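Local structure of dipicolinate synthase subunit A (Bacillus halodurans, 3D4O) at residues His7-Gly12 / Asn57-Ile62. The protein is probably an NAD(P)-dependent oxidoreductase subunit of dipicolinate synthase, the enzyme that makes the dipicolinic acid of bacterial spores. Residues are numbered along the deposited sequence; the frame is centred on the assembly and turned at random.
Sequences HVVIIG and NTVDAI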
loop_
_atom_site.group_PDB
_atom_site.type_symbol
_atom_site.label_atom_id
_atom_site.label_comp_id
_atom_site.label_asym_id
_atom_site.label_seq_id
_atom_site.Cartn_x
_atom_site.Cartn_y
_atom_site.Cartn_z
ATOM N N HIS C 7 22.202 -32.810 -7.596
ATOM C CA HIS C 7 22.977 -31.581 -7.643
ATOM C C HIS C 7 22.251 -30.542 -8.442
ATOM O O HIS C 7 21.977 -30.733 -9.623
ATOM C CB HIS C 7 24.370 -31.849 -8.212
ATOM C CG HIS C 7 25.164 -30.609 -8.501
ATOM N ND1 HIS C 7 25.018 -29.443 -7.781
ATOM C CD2 HIS C 7 26.171 -30.382 -9.377
ATOM C CE1 HIS C 7 25.865 -28.539 -8.237
ATOM N NE2 HIS C 7 26.580 -29.084 -9.203
ATOM N N VAL C 8 21.917 -29.448 -7.770
ATOM C CA VAL C 8 21.222 -28.338 -8.411
ATOM C C VAL C 8 22.015 -27.031 -8.324
ATOM O O VAL C 8 22.725 -26.753 -7.361
ATOM C CB VAL C 8 19.755 -28.113 -7.856
ATOM C CG1 VAL C 8 19.063 -29.447 -7.567
ATOM C CG2 VAL C 8 19.746 -27.265 -6.607
ATOM N N VAL C 9 21.908 -26.260 -9.395
ATOM C CA VAL C 9 22.499 -24.939 -9.435
ATOM C C VAL C 9 21.342 -23.958 -9.377
ATOM O O VAL C 9 20.368 -24.056 -10.125
ATOM C CB VAL C 9 23.410 -24.689 -10.664
ATOM C CG1 VAL C 9 22.650 -24.802 -11.961
ATOM C CG2 VAL C 9 24.068 -23.309 -10.567
ATOM N N ILE C 10 21.471 -23.066 -8.409
ATOM C CA ILE C 10 20.542 -21.997 -8.147
ATOM C C ILE C 10 21.250 -20.724 -8.530
ATOM O O ILE C 10 22.246 -20.343 -7.937
ATOM C CB ILE C 10 20.120 -21.958 -6.658
ATOM C CG1 ILE C 10 19.428 -23.268 -6.247
ATOM C CG2 ILE C 10 19.175 -20.798 -6.376
ATOM C CD1 ILE C 10 18.731 -23.217 -4.863
ATOM N N ILE C 11 20.690 -20.067 -9.532
ATOM C CA ILE C 11 21.283 -18.879 -10.141
ATOM C C ILE C 11 20.358 -17.706 -9.992
ATOM O O ILE C 11 19.270 -17.677 -10.559
ATOM C CB ILE C 11 21.552 -19.124 -11.633
ATOM C CG1 ILE C 11 22.355 -20.424 -11.807
ATOM C CG2 ILE C 11 22.332 -17.957 -12.259
ATOM C CD1 ILE C 11 22.668 -20.767 -13.253
ATOM N N GLY C 12 20.811 -16.751 -9.204
ATOM C CA GLY C 12 20.055 -15.539 -8.912
ATOM C C GLY C 12 18.696 -15.698 -8.267
ATOM O O GLY C 12 18.255 -16.776 -7.841
ATOM N N ASN C 57 28.617 -30.537 -15.914
ATOM C CA ASN C 57 28.362 -31.953 -16.274
ATOM C C ASN C 57 27.930 -32.845 -15.096
ATOM O O ASN C 57 27.794 -34.058 -15.247
ATOM C CB ASN C 57 29.481 -32.577 -17.154
ATOM C CG ASN C 57 30.833 -32.568 -16.509
ATOM O OD1 ASN C 57 30.951 -32.483 -15.287
ATOM N ND2 ASN C 57 31.883 -32.663 -17.331
ATOM N N THR C 58 27.650 -32.228 -13.947
ATOM C CA THR C 58 27.184 -33.000 -12.762
ATOM C C THR C 58 25.872 -32.465 -12.182
ATOM O O THR C 58 25.332 -32.973 -11.197
ATOM C CB THR C 58 28.256 -33.062 -11.650
ATOM O OG1 THR C 58 28.575 -31.740 -11.196
ATOM C CG2 THR C 58 29.521 -33.738 -12.170
ATOM N N VAL C 59 25.356 -31.456 -12.858
ATOM C CA VAL C 59 24.142 -30.735 -12.468
ATOM C C VAL C 59 22.860 -31.378 -12.966
ATOM O O VAL C 59 22.650 -31.521 -14.170
ATOM C CB VAL C 59 24.221 -29.304 -13.009
ATOM C CG1 VAL C 59 22.924 -28.594 -12.827
ATOM C CG2 VAL C 59 25.419 -28.572 -12.350
ATOM N N ASP C 60 22.001 -31.760 -12.034
ATOM C CA ASP C 60 20.736 -32.422 -12.389
ATOM C C ASP C 60 19.668 -31.383 -12.688
ATOM O O ASP C 60 18.622 -31.681 -13.283
ATOM C CB ASP C 60 20.208 -33.326 -11.263
ATOM C CG ASP C 60 21.219 -34.377 -10.802
ATOM O OD1 ASP C 60 21.189 -35.515 -11.302
ATOM O OD2 ASP C 60 22.033 -34.072 -9.917
ATOM N N ALA C 61 19.921 -30.159 -12.249
ATOM C CA ALA C 61 18.928 -29.105 -12.430
ATOM C C ALA C 61 19.416 -27.693 -12.206
ATOM O O ALA C 61 20.206 -27.399 -11.314
ATOM C CB ALA C 61 17.717 -29.369 -11.550
ATOM N N ILE C 62 18.874 -26.827 -13.051
ATOM C CA ILE C 62 19.165 -25.409 -13.024
ATOM C C ILE C 62 17.927 -24.634 -12.638
ATOM O O ILE C 62 16.916 -24.704 -13.307
ATOM C CB ILE C 62 19.672 -24.941 -14.388
ATOM C CG1 ILE C 62 20.920 -25.753 -14.763
ATOM C CG2 ILE C 62 19.917 -23.419 -14.383
ATOM C CD1 ILE C 62 21.590 -25.304 -16.041
#
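The His7 imidazole meets the Thr58 carbonyl at its edge, near the ring plane, with CD2 3.3 Å from Thr58 O, while a methyl of Val59 approaches obliquely, its CG2 3.4 Å from NE2. With CG anti to the backbone N (chi1 171°), the ring is carried alongside Thr58 and Val59, at the end of the 3-10 turn and ahead of strand 61-63, and ND1 is left to a weak hydrogen bond with Lys30 O. Replacing the imidazole by the methyl of an alanine is likely to open a gap beside Thr58 O and Val59 CG2 and to leave Lys30 O without its weak partner. The second flat group, the Asp60 carboxylate, takes the His7 backbone N through OD2 at 2.6 Å, on its anti side and 26° out of plane. Asp60 N returns a bond of 2.6 Å to His7 O, so backbone and side chain of one aspartate hold both polar atoms of the His7 backbone; Ala61 N adds a second, weak bond to that oxygen. Regular parallel pairing follows, Val9 N giving a nearly straight bond to Ala61 O (2.8 Å). Beside it Val9 CG1 presses tightly on Ile62 CG1 at 3.4 Å, and Ile11 CD1 reaches Ile62 CG2. These are the two central strands of a Rossmann-like parallel sheet: strand 30-34 flanks 7-11 on its other edge, 99-102 follows 61-63, and helix 15-26 packs Leu24 on Val8.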